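Local coordinates for protein UDP-glucose 6-dehydrogenase (Pyrobaculum islandicum, PDB 3VTF) that binds UDP-glucose and probably oxidises it to UDP-glucuronate, passing the electrons to two molecules of NAD+, at residues 368-373 against 399-404; 361-366 against 386-391. All blocks are in the same frame, centred on the assembly; numbering follows the deposited sequence.

In the fold
Both contacts belong to the UDP-binding domain, whose parallel six-stranded sheet has strand 335-339 near its middle, and their centres lie about 9 Å apart. Along the chain the segments alternate: 361-366 of contact 2, 368-373 of contact 1, 386-391 of contact 2, then 399-404 of contact 1. Strands 368-372 and 389-390 are neighbours in the sheet, joined by backbone hydrogen bonds between V369, V371 and T389. V369 and Y370 point to opposite faces: V369 meets L363 and V388 of contact 2, Y370 the residues of contact 1. The two contacts thus lie on opposite faces of the sheet near this edge, away from the annotated sites.

Contact 1: 368-373 against 399-404; sequences RVYVHD and DQVEGV
Y370 is the residue of strand 368-372 that reaches Q400 and V401, where the chain leaves helix 394-400 and heads for strand 403-406. At the start of the strand, R368 is held by backbone hydrogen bonds to R334 and V336, and V369 turns its side chain away from 399-404. Y370 comes next and points toward it; with CG beside the backbone N (chi1 -60°), its ring is carried out to Q400 and V401. They touch it at two carbons para to each other. At one, the methyl CG1 of V401 lies 3.6 Å from CD2 of Y370. At the other, NE2 of Q400 comes to 3.1 Å from CE1 of Y370; the two side chains cross at about a right angle, with amide and ring planes 78° apart. NE2 of Q400 is farther from OH of Y370, at 3.7 Å, and packs close on the ring carbon without a hydrogen bond. An alanine here removes the ring, and the V401 methyl and Q400 amide would probably be left without the surface they pack on, with a gap between the strand and 400-401. Farther on, H372 and D373 turn to other partners, among them Y413 and W410. Y370, whose ring also meets H335 of the central strand 335-339, thus packs against the crossover between strands 389-390 and 403-406, as in a Rossmann-like fold with strand order 3-2-1-4-5-6.

Contact 2: 361-366 against 386-391; sequences LLLERG and DSVTYV
L363, in the last turn of helix 354-364, pushes both its methyls against the turn that leads into strand 389-390, one on each of two parts of S387. With CG beside the backbone N (chi1 -73°), its side chain reaches across to that turn and forks there. CD1 of L363 lies 3.4 Å from OG of S387 and 3.9 Å from CB of S387, while CD2 of L363 comes to 3.4 Å from the backbone O of S387. This is the close-packed part, backed by buried V388, whose CG1 stands 4.0 Å from CD1 of L363. V388 shares V369 of strand 368-372 with L363, and its other methyl, CG2, sits 3.5 Å above one face of the Y390 ring, offset toward the rim. The solvent side is the outer rim of S387 and of the partly exposed L363, where nothing more of the two segments meets; just 115 Å² is buried between them. Beyond L363 the helix stops in a Schellman motif with G366, at positive phi, as its C-prime residue. The S387 hydroxyl has its polar partner elsewhere: OG is hydrogen-bonded to O of L384 at the end of helix 377-384. Across the contact, then, leucine methyls pack on that hydroxyl and on a carbonyl O, with L363 and V388 the apolar pair, so van der Waals and hydrophobic contact joins helix 354-364 to this turn without a directional bond.

Contact 1: 368-373 against 399-404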
ATOM      1  N   ARG A 368      15.581 -30.473 -18.283  1.00 38.23           N
ATOM      2  CA  ARG A 368      16.537 -31.064 -17.375  1.00 46.35           C
ATOM      3  C   ARG A 368      16.942 -29.935 -16.460  1.00 37.28           C
ATOM      4  O   ARG A 368      17.639 -28.994 -16.900  1.00 44.18           O
ATOM      5  CB  ARG A 368      17.794 -31.586 -18.109  1.00 49.72           C
ATOM      6  CG  ARG A 368      17.545 -32.378 -19.395  1.00 58.16           C
ATOM      7  CD  ARG A 368      18.889 -32.876 -19.914  1.00 65.48           C
ATOM      8  NE  ARG A 368      18.784 -34.041 -20.796  1.00 74.36           N
ATOM      9  CZ  ARG A 368      19.782 -34.904 -21.037  1.00 80.46           C
ATOM     10  NH1 ARG A 368      20.975 -34.770 -20.469  1.00 70.57           N
ATOM     11  NH2 ARG A 368      19.581 -35.932 -21.848  1.00 91.97           N
ATOM     12  N   VAL A 369      16.544 -30.043 -15.197  1.00 38.60           N
ATOM     13  CA  VAL A 369      16.672 -28.950 -14.201  1.00 37.02           C
ATOM     14  C   VAL A 369      17.829 -29.117 -13.231  1.00 36.48           C
ATOM     15  O   VAL A 369      17.988 -30.155 -12.556  1.00 39.67           O
ATOM     16  CB  VAL A 369      15.362 -28.848 -13.380  1.00 32.62           C
ATOM     17  CG1 VAL A 369      15.435 -27.769 -12.305  1.00 34.48           C
ATOM     18  CG2 VAL A 369      14.237 -28.577 -14.316  1.00 33.59           C
ATOM     19  N   TYR A 370      18.618 -28.066 -13.144  1.00 29.00           N
ATOM     20  CA  TYR A 370      19.696 -27.950 -12.194  1.00 31.32           C
ATOM     21  C   TYR A 370      19.275 -26.892 -11.218  1.00 32.48           C
ATOM     22  O   TYR A 370      18.675 -25.860 -11.617  1.00 34.05           O
ATOM     23  CB  TYR A 370      20.962 -27.488 -12.902  1.00 30.63           C
ATOM     24  CG  TYR A 370      21.371 -28.461 -13.966  1.00 34.43           C
ATOM     25  CD1 TYR A 370      22.482 -29.330 -13.769  1.00 39.04           C
ATOM     26  CD2 TYR A 370      20.666 -28.530 -15.169  1.00 35.88           C
ATOM     27  CE1 TYR A 370      22.849 -30.258 -14.768  1.00 43.92           C
ATOM     28  CE2 TYR A 370      21.017 -29.439 -16.167  1.00 42.87           C
ATOM     29  CZ  TYR A 370      22.103 -30.297 -15.969  1.00 46.70           C
ATOM     30  OH  TYR A 370      22.399 -31.132 -17.019  1.00 50.65           O
ATOM     31  N   VAL A 371      19.619 -27.077  -9.954  1.00 31.80           N
ATOM     32  CA  VAL A 371      19.314 -26.083  -8.936  1.00 30.02           C
ATOM     33  C   VAL A 371      20.504 -25.805  -8.032  1.00 32.99           C
ATOM     34  O   VAL A 371      21.364 -26.644  -7.872  1.00 34.68           O
ATOM     35  CB  VAL A 371      18.111 -26.508  -8.063  1.00 31.18           C
ATOM     36  CG1 VAL A 371      16.912 -26.831  -8.925  1.00 28.82           C
ATOM     37  CG2 VAL A 371      18.478 -27.673  -7.170  1.00 29.06           C
ATOM     38  N   HIS A 372      20.547 -24.615  -7.461  1.00 28.46           N
ATOM     39  CA  HIS A 372      21.482 -24.286  -6.412  1.00 31.65           C
ATOM     40  C   HIS A 372      20.856 -23.412  -5.367  1.00 31.25           C
ATOM     41  O   HIS A 372      19.976 -22.621  -5.669  1.00 28.94           O
ATOM     42  CB  HIS A 372      22.708 -23.574  -6.969  1.00 29.69           C
ATOM     43  CG  HIS A 372      23.612 -23.009  -5.904  1.00 31.85           C
ATOM     44  ND1 HIS A 372      23.494 -21.767  -5.455  1.00 29.44           N
ATOM     45  CD2 HIS A 372      24.651 -23.580  -5.198  1.00 29.02           C
ATOM     46  CE1 HIS A 372      24.412 -21.543  -4.518  1.00 29.26           C
ATOM     47  NE2 HIS A 372      25.118 -22.653  -4.361  1.00 30.45           N
ATOM     48  N   ASP A 373      21.303 -23.539  -4.126  1.00 28.83           N
ATOM     49  CA  ASP A 373      21.033 -22.545  -3.095  1.00 28.05           C
ATOM     50  C   ASP A 373      22.177 -22.562  -2.113  1.00 31.22           C
ATOM     51  O   ASP A 373      22.693 -23.609  -1.825  1.00 33.59           O
ATOM     52  CB  ASP A 373      19.715 -22.842  -2.373  1.00 30.66           C
ATOM     53  CG  ASP A 373      19.277 -21.718  -1.470  1.00 28.45           C
ATOM     54  OD1 ASP A 373      18.503 -20.867  -1.914  1.00 29.68           O
ATOM     55  OD2 ASP A 373      19.722 -21.669  -0.324  1.00 28.19           O
ATOM     56  N   ASP A 399      27.480 -22.463 -15.860  1.00 38.11           N
ATOM     57  CA  ASP A 399      28.382 -22.962 -16.944  1.00 39.75           C
ATOM     58  C   ASP A 399      27.793 -24.177 -17.591  1.00 40.30           C
ATOM     59  O   ASP A 399      28.077 -24.449 -18.762  1.00 48.52           O
ATOM     60  CB  ASP A 399      29.835 -23.291 -16.440  1.00 36.46           C
ATOM     61  CG  ASP A 399      30.570 -22.084 -15.896  1.00 39.30           C
ATOM     62  OD1 ASP A 399      30.188 -20.907 -16.108  1.00 46.97           O
ATOM     63  OD2 ASP A 399      31.557 -22.291 -15.178  1.00 45.13           O
ATOM     64  N   GLN A 400      26.959 -24.907 -16.843  1.00 41.24           N
ATOM     65  CA  GLN A 400      26.295 -26.112 -17.356  1.00 41.43           C
ATOM     66  C   GLN A 400      24.944 -25.924 -18.033  1.00 40.99           C
ATOM     67  O   GLN A 400      24.452 -26.863 -18.656  1.00 40.06           O
ATOM     68  CB  GLN A 400      26.038 -27.071 -16.208  1.00 48.09           C
ATOM     69  CG  GLN A 400      26.919 -28.293 -16.190  1.00 60.83           C
ATOM     70  CD  GLN A 400      26.384 -29.316 -15.191  1.00 62.20           C
ATOM     71  OE1 GLN A 400      26.494 -29.109 -13.981  1.00 57.19           O
ATOM     72  NE2 GLN A 400      25.773 -30.408 -15.697  1.00 57.69           N
ATOM     73  N   VAL A 401      24.257 -24.801 -17.804  1.00 38.58           N
ATOM     74  CA  VAL A 401      22.886 -24.700 -18.357  1.00 37.13           C
ATOM     75  C   VAL A 401      22.833 -23.756 -19.555  1.00 37.23           C
ATOM     76  O   VAL A 401      23.660 -22.859 -19.680  1.00 43.46           O
ATOM     77  CB  VAL A 401      21.851 -24.244 -17.265  1.00 34.35           C
ATOM     78  CG1 VAL A 401      21.790 -25.250 -16.136  1.00 37.11           C
ATOM     79  CG2 VAL A 401      22.222 -22.893 -16.685  1.00 34.30           C
ATOM     80  N   GLU A 402      21.835 -23.905 -20.402  1.00 38.38           N
ATOM     81  CA  GLU A 402      21.599 -22.917 -21.478  1.00 46.98           C
ATOM     82  C   GLU A 402      20.860 -21.656 -20.958  1.00 47.66           C
ATOM     83  O   GLU A 402      21.218 -20.502 -21.292  1.00 38.23           O
ATOM     84  CB  GLU A 402      20.780 -23.574 -22.579  1.00 49.03           C
ATOM     85  CG  GLU A 402      21.236 -25.020 -22.811  1.00 57.31           C
ATOM     86  CD  GLU A 402      20.370 -25.742 -23.815  1.00 63.53           C
ATOM     87  OE1 GLU A 402      19.919 -25.072 -24.786  1.00 82.50           O
ATOM     88  OE2 GLU A 402      20.112 -26.949 -23.613  1.00 57.07           O
ATOM     89  N   GLY A 403      19.876 -21.894 -20.089  1.00 36.59           N
ATOM     90  CA  GLY A 403      19.020 -20.814 -19.544  1.00 36.56           C
ATOM     91  C   GLY A 403      18.909 -20.918 -18.028  1.00 28.74           C
ATOM     92  O   GLY A 403      19.122 -21.970 -17.417  1.00 33.27           O
ATOM     93  N   VAL A 404      18.672 -19.812 -17.378  1.00 30.85           N
ATOM     94  CA  VAL A 404      18.615 -19.837 -15.930  1.00 27.02           C
ATOM     95  C   VAL A 404      17.493 -18.856 -15.433  1.00 28.04           C
ATOM     96  O   VAL A 404      17.197 -17.822 -16.035  1.00 25.22           O
ATOM     97  CB  VAL A 404      20.009 -19.546 -15.293  1.00 28.95           C
ATOM     98  CG1 VAL A 404      20.366 -18.085 -15.457  1.00 29.56           C
ATOM     99  CG2 VAL A 404      20.004 -19.789 -13.799  1.00 32.11           C
TER

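Contact 2: 361-366 against 386-391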
ATOM      1  N   LEU A 361       7.549 -26.302 -12.386  1.00 31.16           N
ATOM      2  CA  LEU A 361       7.057 -25.929 -13.722  1.00 31.48           C
ATOM      3  C   LEU A 361       8.032 -26.322 -14.837  1.00 31.27           C
ATOM      4  O   LEU A 361       7.633 -26.682 -15.954  1.00 32.67           O
ATOM      5  CB  LEU A 361       6.732 -24.395 -13.852  1.00 29.98           C
ATOM      6  CG  LEU A 361       5.590 -23.937 -12.888  1.00 33.14           C
ATOM      7  CD1 LEU A 361       5.588 -22.389 -12.652  1.00 30.57           C
ATOM      8  CD2 LEU A 361       4.256 -24.395 -13.425  1.00 32.75           C
ATOM      9  N   LEU A 362       9.316 -26.119 -14.593  1.00 32.12           N
ATOM     10  CA  LEU A 362      10.300 -26.490 -15.612  1.00 29.57           C
ATOM     11  C   LEU A 362      10.225 -28.019 -15.868  1.00 34.00           C
ATOM     12  O   LEU A 362      10.281 -28.460 -17.021  1.00 37.06           O
ATOM     13  CB  LEU A 362      11.690 -26.061 -15.155  1.00 27.13           C
ATOM     14  CG  LEU A 362      11.927 -24.501 -15.151  1.00 28.43           C
ATOM     15  CD1 LEU A 362      13.311 -24.352 -14.574  1.00 25.84           C
ATOM     16  CD2 LEU A 362      11.817 -23.900 -16.561  1.00 28.94           C
ATOM     17  N   LEU A 363      10.184 -28.798 -14.791  1.00 35.80           N
ATOM     18  CA  LEU A 363      10.095 -30.267 -14.864  1.00 36.87           C
ATOM     19  C   LEU A 363       8.910 -30.723 -15.649  1.00 40.67           C
ATOM     20  O   LEU A 363       9.069 -31.470 -16.594  1.00 47.73           O
ATOM     21  CB  LEU A 363      10.068 -30.901 -13.501  1.00 33.37           C
ATOM     22  CG  LEU A 363      11.380 -30.894 -12.752  1.00 36.92           C
ATOM     23  CD1 LEU A 363      11.127 -31.353 -11.318  1.00 38.27           C
ATOM     24  CD2 LEU A 363      12.487 -31.691 -13.449  1.00 41.70           C
ATOM     25  N   GLU A 364       7.748 -30.225 -15.303  1.00 42.45           N
ATOM     26  CA  GLU A 364       6.518 -30.458 -16.033  1.00 44.15           C
ATOM     27  C   GLU A 364       6.627 -30.078 -17.528  1.00 43.04           C
ATOM     28  O   GLU A 364       5.866 -30.545 -18.375  1.00 41.98           O
ATOM     29  CB  GLU A 364       5.437 -29.700 -15.246  1.00 46.47           C
ATOM     30  CG  GLU A 364       4.001 -29.720 -15.725  1.00 56.97           C
ATOM     31  CD  GLU A 364       3.083 -28.930 -14.768  1.00 68.98           C
ATOM     32  OE1 GLU A 364       3.153 -27.677 -14.744  1.00 60.31           O
ATOM     33  OE2 GLU A 364       2.276 -29.549 -14.026  1.00 71.44           O
ATOM     34  N   ARG A 365       7.593 -29.247 -17.899  1.00 43.70           N
ATOM     35  CA  ARG A 365       7.785 -28.980 -19.327  1.00 41.64           C
ATOM     36  C   ARG A 365       8.946 -29.765 -19.976  1.00 38.01           C
ATOM     37  O   ARG A 365       9.404 -29.410 -21.066  1.00 39.70           O
ATOM     38  CB  ARG A 365       7.860 -27.464 -19.637  1.00 41.21           C
ATOM     39  CG  ARG A 365       6.489 -26.782 -19.662  1.00 43.57           C
ATOM     40  CD  ARG A 365       6.635 -25.327 -19.248  1.00 45.82           C
ATOM     41  NE  ARG A 365       5.503 -24.862 -18.430  1.00 56.01           N
ATOM     42  CZ  ARG A 365       4.735 -23.803 -18.705  1.00 60.97           C
ATOM     43  NH1 ARG A 365       4.948 -23.016 -19.798  1.00 56.44           N
ATOM     44  NH2 ARG A 365       3.745 -23.517 -17.859  1.00 68.74           N
ATOM     45  N   GLY A 366       9.444 -30.797 -19.298  1.00 39.98           N
ATOM     46  CA  GLY A 366      10.464 -31.680 -19.936  1.00 45.08           C
ATOM     47  C   GLY A 366      11.880 -31.123 -19.921  1.00 48.01           C
ATOM     48  O   GLY A 366      12.777 -31.655 -20.576  1.00 46.50           O
ATOM     49  N   ASP A 386      15.228 -36.725  -6.249  1.00 48.58           N
ATOM     50  CA  ASP A 386      16.136 -36.857  -7.365  1.00 49.76           C
ATOM     51  C   ASP A 386      15.564 -36.278  -8.680  1.00 45.91           C
ATOM     52  O   ASP A 386      16.113 -36.521  -9.762  1.00 42.93           O
ATOM     53  CB  ASP A 386      16.463 -38.353  -7.566  1.00 55.46           C
ATOM     54  CG  ASP A 386      15.193 -39.207  -7.779  1.00 60.90           C
ATOM     55  OD1 ASP A 386      14.562 -39.161  -8.875  1.00 59.84           O
ATOM     56  OD2 ASP A 386      14.804 -39.914  -6.830  1.00 71.28           O
ATOM     57  N   SER A 387      14.438 -35.566  -8.644  1.00 48.49           N
ATOM     58  CA  SER A 387      13.916 -35.054  -9.912  1.00 41.63           C
ATOM     59  C   SER A 387      14.801 -33.887 -10.508  1.00 38.28           C
ATOM     60  O   SER A 387      14.730 -33.588 -11.710  1.00 35.83           O
ATOM     61  CB  SER A 387      12.458 -34.650  -9.786  1.00 48.94           C
ATOM     62  OG  SER A 387      12.331 -33.470  -9.003  1.00 58.74           O
ATOM     63  N   VAL A 388      15.676 -33.304  -9.699  1.00 38.82           N
ATOM     64  CA  VAL A 388      16.630 -32.297 -10.233  1.00 39.97           C
ATOM     65  C   VAL A 388      18.060 -32.687  -9.871  1.00 42.13           C
ATOM     66  O   VAL A 388      18.272 -33.443  -8.920  1.00 40.39           O
ATOM     67  CB  VAL A 388      16.266 -30.886  -9.687  1.00 36.86           C
ATOM     68  CG1 VAL A 388      14.778 -30.599  -9.963  1.00 32.73           C
ATOM     69  CG2 VAL A 388      16.500 -30.814  -8.207  1.00 30.46           C
ATOM     70  N   THR A 389      19.030 -32.107 -10.574  1.00 38.80           N
ATOM     71  CA  THR A 389      20.419 -32.153 -10.151  1.00 36.46           C
ATOM     72  C   THR A 389      20.717 -31.007  -9.222  1.00 37.46           C
ATOM     73  O   THR A 389      20.439 -29.826  -9.553  1.00 38.76           O
ATOM     74  CB  THR A 389      21.389 -32.122 -11.379  1.00 34.46           C
ATOM     75  OG1 THR A 389      20.939 -33.080 -12.348  1.00 37.63           O
ATOM     76  CG2 THR A 389      22.881 -32.359 -10.988  1.00 36.44           C
ATOM     77  N   TYR A 390      21.318 -31.342  -8.077  1.00 36.26           N
ATOM     78  CA  TYR A 390      21.777 -30.349  -7.130  1.00 36.48           C
ATOM     79  C   TYR A 390      23.241 -29.964  -7.407  1.00 42.95           C
ATOM     80  O   TYR A 390      24.115 -30.815  -7.336  1.00 43.27           O
ATOM     81  CB  TYR A 390      21.620 -30.870  -5.717  1.00 40.59           C
ATOM     82  CG  TYR A 390      20.216 -31.262  -5.453  1.00 40.32           C
ATOM     83  CD1 TYR A 390      19.759 -32.491  -5.836  1.00 40.58           C
ATOM     84  CD2 TYR A 390      19.304 -30.345  -4.886  1.00 43.06           C
ATOM     85  CE1 TYR A 390      18.422 -32.853  -5.638  1.00 44.94           C
ATOM     86  CE2 TYR A 390      17.955 -30.674  -4.702  1.00 41.57           C
ATOM     87  CZ  TYR A 390      17.520 -31.946  -5.044  1.00 43.72           C
ATOM     88  OH  TYR A 390      16.199 -32.314  -4.901  1.00 38.48           O
ATOM     89  N   VAL A 391      23.518 -28.682  -7.657  1.00 38.95           N
ATOM     90  CA  VAL A 391      24.865 -28.218  -7.975  1.00 40.06           C
ATOM     91  C   VAL A 391      25.482 -27.430  -6.819  1.00 38.88           C
ATOM     92  O   VAL A 391      24.934 -26.440  -6.331  1.00 40.28           O
ATOM     93  CB  VAL A 391      24.854 -27.380  -9.288  1.00 41.44           C
ATOM     94  CG1 VAL A 391      26.243 -26.894  -9.662  1.00 40.32           C
ATOM     95  CG2 VAL A 391      24.300 -28.216 -10.412  1.00 40.41           C
TER